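Long-range contacts in endo-1,3-beta-glucanase (PDB 3DGT), which is the family 16 glycosyl hydrolase catalytic domain of a longer enzyme and hydrolyses internal linkages of 1,3-beta-glucans: residues I175-A180 against V213-V218; A157-G162 against E204-S209; T36-G41 against G132-W137. One frame throughout, in Å; residues are numbered along the deposited sequence.

Interactions 1 and 2 are neighbours, with centres about 9 Å apart. Strand 155-160 pairs with strand 175-179, and strand 205-210 pairs with strand 213-219. The two contacts therefore lie side by side; interaction 2 is buried and interaction 1 is nearer the surface. A probable hydrogen bond from Phe208 N to Gln216 O (2.8 Å) ties the second strand pair, and Tyr215 OH packs on Ala157 CB. Interaction 3 joins two loops, its centre about 22 Å from that of interaction 2 and about 28 Å from that of interaction 1. It still meets interaction 2 where Trp137 CZ2 lies 3.7 Å from His160 CD2. All three lie away from the magnesium site of Asp16, Gly66 and Asp269.

Interaction 1: I175-A180 against V213-V218; sequences IGNSTA and VTYQTV. Unlike the reference sequence in segment 175-180: Ser178 (reference Leu).
Strand 175-179 and strand 213-218 run nearly antiparallel, at 164°, with axes 6.3 Å apart at the closest, and Asn177 lies opposite Gln216. Side chains fill the space between them. Thr179 CG2 sits over one face of the Tyr215 ring, 3.7 Å from its centroid, in a CH-pi contact. The methyl is shifted toward the CG side of the ring. With chi1 at 62°, Tyr215 CG stands between its own backbone N and carbonyl carbon, which turns one face of the ring to Thr179. The carbonyl O of Asn177 lies in the ring plane, at the edge near CE2. Beyond it, Tyr215 OH is hydrogen-bonded to Thr155 OG1. Tyr215 and Gln216 both face Phe208 of strand 205-210 and form a classic beta bulge, and both send their CB toward strand 175-179. Each strand pairs with an inner neighbour, 155-160 or 205-210, so the contact closes one margin of the jelly-roll sandwich known for family 16. Gln216 leaves the backbone extended and bends at chi2, bringing its amide beside Gly176. OE1 comes 3.1 Å from Asn177 CB. NE2 makes a weak hydrogen bond to Thr217 O and lies 3.6 Å from Ile175 CG2; the two side chains cross at about a right angle. Farther along, Ile175 CG2 meets Val218 CG2 at 3.8 Å, and Ile175 CD1 touches Val218 CG1.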
loop_
_atom_site.group_PDB
_atom_site.type_symbol
_atom_site.label_atom_id
_atom_site.label_comp_id
_atom_site.label_asym_id
_atom_site.label_seq_id
_atom_site.Cartn_x
_atom_site.Cartn_y
_atom_site.Cartn_z
ATOM N N ILE A 175 -3.213 -7.055 12.622
ATOM C CA ILE A 175 -4.211 -6.303 13.372
ATOM C C ILE A 175 -4.873 -5.366 12.370
ATOM O O ILE A 175 -4.313 -4.324 12.014
ATOM C CB ILE A 175 -3.579 -5.515 14.544
ATOM C CG1 ILE A 175 -2.782 -6.461 15.457
ATOM C CG2 ILE A 175 -4.660 -4.761 15.345
ATOM C CD1 ILE A 175 -1.954 -5.754 16.536
ATOM N N GLY A 176 -6.055 -5.758 11.895
ATOM C CA GLY A 176 -6.693 -5.052 10.791
ATOM C C GLY A 176 -8.202 -5.107 10.740
ATOM O O GLY A 176 -8.857 -5.804 11.524
ATOM N N ASN A 177 -8.749 -4.349 9.796
ATOM C CA ASN A 177 -10.190 -4.219 9.639
ATOM C C ASN A 177 -10.486 -3.895 8.184
ATOM O O ASN A 177 -9.588 -3.514 7.433
ATOM C CB ASN A 177 -10.692 -3.086 10.543
ATOM C CG ASN A 177 -12.208 -3.073 10.736
ATOM O OD1 ASN A 177 -12.767 -2.045 11.146
ATOM N ND2 ASN A 177 -12.872 -4.183 10.466
ATOM N N SER A 178 -11.739 -4.047 7.784
ATOM C CA SER A 178 -12.189 -3.617 6.476
ATOM C C SER A 178 -13.452 -2.789 6.658
ATOM O O SER A 178 -14.166 -2.929 7.659
ATOM C CB SER A 178 -12.466 -4.819 5.574
ATOM O OG SER A 178 -13.417 -5.682 6.183
ATOM N N THR A 179 -13.711 -1.913 5.692
ATOM C CA THR A 179 -14.945 -1.131 5.670
ATOM C C THR A 179 -15.228 -0.682 4.243
ATOM O O THR A 179 -14.301 -0.552 3.436
ATOM C CB THR A 179 -14.835 0.084 6.636
ATOM O OG1 THR A 179 -16.143 0.595 6.932
ATOM C CG2 THR A 179 -13.972 1.189 6.054
ATOM N N ALA A 180 -16.499 -0.451 3.926
ATOM C CA ALA A 180 -16.881 0.073 2.620
ATOM C C ALA A 180 -16.365 1.501 2.449
ATOM O O ALA A 180 -16.241 2.250 3.427
ATOM C CB ALA A 180 -18.398 0.040 2.465
ATOM N N VAL A 213 -12.367 9.032 7.771
ATOM C CA VAL A 213 -13.117 8.258 8.772
ATOM C C VAL A 213 -12.273 7.093 9.280
ATOM O O VAL A 213 -11.890 6.215 8.516
ATOM C CB VAL A 213 -14.459 7.744 8.211
ATOM C CG1 VAL A 213 -15.314 7.186 9.354
ATOM C CG2 VAL A 213 -15.221 8.876 7.508
ATOM N N THR A 214 -11.994 7.083 10.581
ATOM C CA THR A 214 -11.113 6.073 11.159
ATOM C C THR A 214 -11.820 4.735 11.334
ATOM O O THR A 214 -12.899 4.670 11.940
ATOM C CB THR A 214 -10.526 6.568 12.493
ATOM O OG1 THR A 214 -9.747 7.750 12.243
ATOM C CG2 THR A 214 -9.638 5.491 13.131
ATOM N N TYR A 215 -11.216 3.670 10.799
ATOM C CA TYR A 215 -11.808 2.327 10.916
ATOM C C TYR A 215 -10.955 1.284 11.619
ATOM O O TYR A 215 -11.485 0.269 12.070
ATOM C CB TYR A 215 -12.363 1.797 9.578
ATOM C CG TYR A 215 -11.379 1.605 8.438
ATOM C CD1 TYR A 215 -10.895 2.687 7.711
ATOM C CD2 TYR A 215 -10.997 0.321 8.036
ATOM C CE1 TYR A 215 -10.014 2.498 6.657
ATOM C CE2 TYR A 215 -10.131 0.127 6.978
ATOM C CZ TYR A 215 -9.644 1.221 6.290
ATOM O OH TYR A 215 -8.775 1.046 5.224
ATOM N N GLN A 216 -9.656 1.540 11.737
ATOM C CA GLN A 216 -8.768 0.669 12.495
ATOM C C GLN A 216 -7.778 1.493 13.289
ATOM O O GLN A 216 -7.154 2.411 12.756
ATOM C CB GLN A 216 -8.025 -0.308 11.575
ATOM C CG GLN A 216 -7.002 -1.203 12.309
ATOM C CD GLN A 216 -7.660 -2.223 13.235
ATOM O OE1 GLN A 216 -8.574 -2.941 12.829
ATOM N NE2 GLN A 216 -7.196 -2.291 14.485
ATOM N N THR A 217 -7.658 1.162 14.570
ATOM C CA THR A 217 -6.632 1.744 15.421
ATOM C C THR A 217 -5.817 0.616 16.041
ATOM O O THR A 217 -6.358 -0.430 16.427
ATOM C CB THR A 217 -7.229 2.633 16.529
ATOM O OG1 THR A 217 -8.196 3.531 15.969
ATOM C CG2 THR A 217 -6.137 3.464 17.212
ATOM N N VAL A 218 -4.511 0.838 16.111
ATOM C CA VAL A 218 -3.586 -0.097 16.742
ATOM C C VAL A 218 -2.856 0.700 17.813
ATOM O O VAL A 218 -2.431 1.823 17.569
ATOM C CB VAL A 218 -2.580 -0.687 15.713
ATOM C CG1 VAL A 218 -1.682 -1.742 16.360
ATOM C CG2 VAL A 218 -3.322 -1.291 14.514
#

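Interaction 2: A157-G162 against E204-S209; sequences ATMHCG and EAIRFS
Ala157 meets Phe208 in the main apolar contact of this pair. Ala157 CB lies 3.4 Å from Phe208 CB, a close approach, and almost as near to CG. The methyl comes to the root of the ring at an oblique angle. A second apolar contact joins Met159 and Ile206. The Met159 chain is fully extended, with CG anti to the backbone N (chi1 178°), and this carries SD to within 4.2 Å of Ile206 CD1. Both residues also touch Trp228 of helix 225-232, which covers this end of the contact.

The ring of Phe208 meets backbone as well as side chain. Its CG is anti to the carbonyl carbon (chi1 -61°), and the ring lies along strand 157-160. Thr158 N stands 4.2 Å above the ring plane, toward the rim. Thr158 O is 3.7 Å from CZ at the far tip.

Polar groups find their partners elsewhere. The two strands share no backbone hydrogen bonds: their axes are 7.9 Å apart at the closest. Ala157 and Met159 bond instead to Asn177 and Ile175 of strand 175-179, and Thr158 to Asp144 of strand 142-144. Past the end of the strand, Cys161 forms a disulfide with Cys169.

All five touching residues are buried. Side chains from two strands that are not hydrogen-bonded neighbours meet across the gap between them, as in the core between the packed sheets of a beta-sandwich, here the jelly roll of family 16.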
loop_
_atom_site.group_PDB
_atom_site.type_symbol
_atom_site.label_atom_id
_atom_site.label_comp_id
_atom_site.label_asym_id
_atom_site.label_seq_id
_atom_site.Cartn_x
_atom_site.Cartn_y
_atom_site.Cartn_z
ATOM N N ALA A 157 -7.274 -2.216 6.100
ATOM C CA ALA A 157 -6.088 -1.570 6.674
ATOM C C ALA A 157 -5.597 -2.431 7.817
ATOM O O ALA A 157 -6.396 -2.917 8.615
ATOM C CB ALA A 157 -6.410 -0.186 7.175
ATOM N N THR A 158 -4.286 -2.618 7.891
ATOM C CA THR A 158 -3.710 -3.640 8.761
ATOM C C THR A 158 -2.310 -3.266 9.228
ATOM O O THR A 158 -1.512 -2.736 8.448
ATOM C CB THR A 158 -3.595 -4.989 8.005
ATOM O OG1 THR A 158 -4.830 -5.288 7.337
ATOM C CG2 THR A 158 -3.272 -6.110 8.963
ATOM N N MET A 159 -2.000 -3.579 10.489
ATOM C CA MET A 159 -0.607 -3.609 10.927
ATOM C C MET A 159 -0.119 -5.036 11.101
ATOM O O MET A 159 -0.776 -5.849 11.748
ATOM C CB MET A 159 -0.389 -2.832 12.228
ATOM C CG MET A 159 1.050 -2.905 12.717
ATOM S SD MET A 159 1.309 -1.763 14.078
ATOM C CE MET A 159 3.060 -2.007 14.389
ATOM N N HIS A 160 1.055 -5.311 10.538
ATOM C CA HIS A 160 1.746 -6.576 10.750
ATOM C C HIS A 160 2.972 -6.342 11.617
ATOM O O HIS A 160 3.637 -5.312 11.498
ATOM C CB HIS A 160 2.127 -7.204 9.411
ATOM C CG HIS A 160 0.948 -7.698 8.626
ATOM N ND1 HIS A 160 0.318 -6.951 7.652
ATOM C CD2 HIS A 160 0.268 -8.866 8.701
ATOM C CE1 HIS A 160 -0.691 -7.648 7.154
ATOM N NE2 HIS A 160 -0.741 -8.814 7.774
ATOM N N CYS A 161 3.255 -7.305 12.497
ATOM C CA CYS A 161 4.299 -7.169 13.511
ATOM C C CYS A 161 4.560 -8.498 14.214
ATOM O O CYS A 161 3.827 -9.477 14.020
ATOM C CB CYS A 161 3.935 -6.073 14.539
ATOM S SG CYS A 161 2.154 -5.875 14.932
ATOM N N GLY A 162 5.621 -8.521 15.020
ATOM C CA GLY A 162 5.870 -9.636 15.915
ATOM C C GLY A 162 6.435 -10.837 15.190
ATOM O O GLY A 162 7.440 -10.734 14.485
ATOM N N GLU A 204 1.317 4.798 22.420
ATOM C CA GLU A 204 1.407 5.273 21.041
ATOM C C GLU A 204 0.351 4.569 20.206
ATOM O O GLU A 204 -0.039 3.441 20.510
ATOM C CB GLU A 204 2.806 5.025 20.474
ATOM C CG GLU A 204 3.875 5.928 21.081
ATOM C CD GLU A 204 5.224 5.796 20.389
ATOM O OE1 GLU A 204 5.472 4.761 19.740
ATOM O OE2 GLU A 204 6.054 6.724 20.512
ATOM N N ALA A 205 -0.126 5.248 19.171
ATOM C CA ALA A 205 -1.206 4.701 18.356
ATOM C C ALA A 205 -0.982 4.935 16.881
ATOM O O ALA A 205 -0.353 5.912 16.476
ATOM C CB ALA A 205 -2.543 5.297 18.775
ATOM N N ILE A 206 -1.514 4.014 16.094
ATOM C CA ILE A 206 -1.564 4.152 14.645
ATOM C C ILE A 206 -3.039 4.052 14.239
ATOM O O ILE A 206 -3.742 3.119 14.650
ATOM C CB ILE A 206 -0.654 3.107 13.957
ATOM C CG1 ILE A 206 0.814 3.483 14.235
ATOM C CG2 ILE A 206 -0.961 3.007 12.444
ATOM C CD1 ILE A 206 1.843 2.418 13.859
ATOM N N ARG A 207 -3.528 5.040 13.488
ATOM C CA ARG A 207 -4.932 5.049 13.072
ATOM C C ARG A 207 -5.046 5.059 11.566
ATOM O O ARG A 207 -4.413 5.877 10.898
ATOM C CB ARG A 207 -5.730 6.223 13.671
ATOM C CG ARG A 207 -5.126 7.607 13.531
ATOM C CD ARG A 207 -5.784 8.612 14.483
ATOM N NE ARG A 207 -5.740 8.138 15.861
ATOM C CZ ARG A 207 -4.938 8.608 16.817
ATOM N NH1 ARG A 207 -4.111 9.618 16.589
ATOM N NH2 ARG A 207 -4.980 8.061 18.018
ATOM N N PHE A 208 -5.843 4.131 11.042
ATOM C CA PHE A 208 -6.104 4.050 9.609
ATOM C C PHE A 208 -7.486 4.583 9.295
ATOM O O PHE A 208 -8.465 4.236 9.980
ATOM C CB PHE A 208 -6.031 2.607 9.125
ATOM C CG PHE A 208 -4.688 1.953 9.325
ATOM C CD1 PHE A 208 -3.673 2.107 8.380
ATOM C CD2 PHE A 208 -4.448 1.152 10.435
ATOM C CE1 PHE A 208 -2.446 1.474 8.561
ATOM C CE2 PHE A 208 -3.220 0.513 10.613
ATOM C CZ PHE A 208 -2.221 0.678 9.678
ATOM N N SER A 209 -7.555 5.422 8.263
ATOM C CA SER A 209 -8.817 6.034 7.848
ATOM C C SER A 209 -9.029 5.992 6.342
ATOM O O SER A 209 -8.079 5.853 5.566
ATOM C CB SER A 209 -8.901 7.474 8.352
ATOM O OG SER A 209 -7.798 8.244 7.918
#

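Interaction 3: T36-G41 against G132-W137; sequences TSYPGG and GNYQNW
Tyr38 meets Tyr134 from a turn that begins beside Ser37. Ser37 OG donates to Tyr38 O at 2.8 Å, from above the carbonyl plane. Gly41 N reaches the same oxygen from the opposite face at 3.0 Å and closes a type II beta turn from Tyr38 to Gly41. Two bonds thus grip Tyr38 O.

The Tyr38 ring makes an offset stack with the Tyr134 ring. The centroids are 4.6 Å apart and the planes are 13° from parallel. The offset puts Tyr38 CB almost over the centre of the Tyr134 ring, 3.8 Å from the centroid, as a CH-pi contact. Tyr134 CG is anti to the carbonyl carbon (chi1 -46°), and this turns the ring toward the turn. Gly132 C lies over the opposite face, toward the rim.

Pro39 follows. Its O lies 3.4 Å from Tyr134 CE2, and its CG and CD lie near Tyr134 OH. Gly40 has a positive phi that suits glycine. Its O accepts a weak, bent bond from Gln135 NE2 (3.3 Å, 122° at the hydrogen). Gly41 CA packs 4.0 Å from Tyr134 CB, close beside Tyr38 CB, where there is little space for a side chain. An alanine in place of Tyr134 removes the stacked ring, which would probably open a gap between the two loops and free the Tyr38 ring to shift.

The contact joins the loop after strand 30-32 to the loop between strands 119-127 and 142-144. Trp45 meets the Tyr38 ring edge-to-face, and Phe130 packs on it too. Tyr38 OH is hydrogen-bonded to Glu86 and Arg84, which fastens the first loop to strand 80-87.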
loop_
_atom_site.group_PDB
_atom_site.type_symbol
_atom_site.label_atom_id
_atom_site.label_comp_id
_atom_site.label_asym_id
_atom_site.label_seq_id
_atom_site.Cartn_x
_atom_site.Cartn_y
_atom_site.Cartn_z
ATOM N N THR A 36 9.585 -11.461 -10.220
ATOM C CA THR A 36 8.708 -12.195 -9.324
ATOM C C THR A 36 9.185 -12.173 -7.872
ATOM O O THR A 36 8.595 -12.841 -7.022
ATOM C CB THR A 36 8.567 -13.665 -9.780
ATOM O OG1 THR A 36 9.864 -14.271 -9.794
ATOM C CG2 THR A 36 7.947 -13.761 -11.195
ATOM N N SER A 37 10.244 -11.418 -7.584
ATOM C CA SER A 37 10.744 -11.299 -6.214
ATOM C C SER A 37 11.744 -10.167 -6.096
ATOM O O SER A 37 12.300 -9.702 -7.094
ATOM C CB SER A 37 11.429 -12.595 -5.784
ATOM O OG SER A 37 12.686 -12.749 -6.441
ATOM N N TYR A 38 11.992 -9.747 -4.857
ATOM C CA TYR A 38 13.161 -8.937 -4.583
ATOM C C TYR A 38 14.394 -9.751 -4.954
ATOM O O TYR A 38 14.322 -10.983 -4.991
ATOM C CB TYR A 38 13.235 -8.603 -3.103
ATOM C CG TYR A 38 12.227 -7.584 -2.635
ATOM C CD1 TYR A 38 12.355 -6.245 -2.981
ATOM C CD2 TYR A 38 11.158 -7.960 -1.812
ATOM C CE1 TYR A 38 11.432 -5.309 -2.544
ATOM C CE2 TYR A 38 10.231 -7.033 -1.377
ATOM C CZ TYR A 38 10.384 -5.708 -1.729
ATOM O OH TYR A 38 9.471 -4.781 -1.291
ATOM N N PRO A 39 15.529 -9.077 -5.210
ATOM C CA PRO A 39 16.764 -9.803 -5.489
ATOM C C PRO A 39 17.223 -10.494 -4.213
ATOM O O PRO A 39 17.762 -9.852 -3.323
ATOM C CB PRO A 39 17.739 -8.696 -5.899
ATOM C CG PRO A 39 17.198 -7.456 -5.301
ATOM C CD PRO A 39 15.717 -7.613 -5.266
ATOM N N GLY A 40 16.961 -11.794 -4.110
ATOM C CA GLY A 40 17.277 -12.532 -2.892
ATOM C C GLY A 40 16.135 -12.526 -1.889
ATOM O O GLY A 40 16.339 -12.854 -0.714
ATOM N N GLY A 41 14.934 -12.151 -2.340
ATOM C CA GLY A 41 13.742 -12.209 -1.488
ATOM C C GLY A 41 12.888 -13.447 -1.730
ATOM O O GLY A 41 13.231 -14.294 -2.565
ATOM N N GLY A 132 17.048 -4.335 1.350
ATOM C CA GLY A 132 18.378 -4.937 1.300
ATOM C C GLY A 132 18.561 -6.093 2.261
ATOM O O GLY A 132 19.676 -6.551 2.484
ATOM N N ASN A 133 17.459 -6.559 2.838
ATOM C CA ASN A 133 17.477 -7.661 3.798
ATOM C C ASN A 133 16.430 -8.685 3.356
ATOM O O ASN A 133 16.761 -9.817 2.985
ATOM C CB ASN A 133 17.187 -7.100 5.195
ATOM C CG ASN A 133 17.161 -8.166 6.283
ATOM O OD1 ASN A 133 16.466 -9.179 6.173
ATOM N ND2 ASN A 133 17.898 -7.915 7.365
ATOM N N TYR A 134 15.161 -8.277 3.358
ATOM C CA TYR A 134 14.069 -9.076 2.795
ATOM C C TYR A 134 13.667 -10.290 3.634
ATOM O O TYR A 134 12.819 -11.074 3.210
ATOM C CB TYR A 134 14.383 -9.522 1.350
ATOM C CG TYR A 134 14.935 -8.422 0.479
ATOM C CD1 TYR A 134 14.254 -7.214 0.329
ATOM C CD2 TYR A 134 16.141 -8.583 -0.201
ATOM C CE1 TYR A 134 14.762 -6.204 -0.464
ATOM C CE2 TYR A 134 16.650 -7.577 -1.004
ATOM C CZ TYR A 134 15.953 -6.389 -1.134
ATOM O OH TYR A 134 16.456 -5.372 -1.915
ATOM N N GLN A 135 14.263 -10.435 4.812
ATOM C CA GLN A 135 14.121 -11.671 5.591
ATOM C C GLN A 135 13.623 -11.438 7.010
ATOM O O GLN A 135 13.693 -12.341 7.856
ATOM C CB GLN A 135 15.458 -12.417 5.641
ATOM C CG GLN A 135 16.044 -12.757 4.266
ATOM C CD GLN A 135 15.266 -13.830 3.516
ATOM O OE1 GLN A 135 14.379 -14.491 4.065
ATOM N NE2 GLN A 135 15.600 -14.009 2.240
ATOM N N ASN A 136 13.120 -10.232 7.267
ATOM C CA ASN A 136 12.737 -9.829 8.625
ATOM C C ASN A 136 11.260 -9.449 8.773
ATOM O O ASN A 136 10.901 -8.656 9.642
ATOM C CB ASN A 136 13.667 -8.721 9.154
ATOM C CG ASN A 136 13.865 -7.578 8.157
ATOM O OD1 ASN A 136 13.203 -7.511 7.130
ATOM N ND2 ASN A 136 14.791 -6.674 8.469
ATOM N N TRP A 137 10.408 -10.045 7.939
ATOM C CA TRP A 137 8.953 -9.915 8.062
ATOM C C TRP A 137 8.406 -10.994 9.003
ATOM O O TRP A 137 8.822 -12.146 8.906
ATOM C CB TRP A 137 8.297 -10.068 6.682
ATOM C CG TRP A 137 6.840 -9.679 6.650
ATOM C CD1 TRP A 137 6.326 -8.456 6.303
ATOM C CD2 TRP A 137 5.711 -10.504 6.992
ATOM N NE1 TRP A 137 4.957 -8.471 6.407
ATOM C CE2 TRP A 137 4.552 -9.710 6.829
ATOM C CE3 TRP A 137 5.567 -11.834 7.418
ATOM C CZ2 TRP A 137 3.264 -10.208 7.071
ATOM C CZ3 TRP A 137 4.291 -12.322 7.660
ATOM C CH2 TRP A 137 3.158 -11.506 7.491
#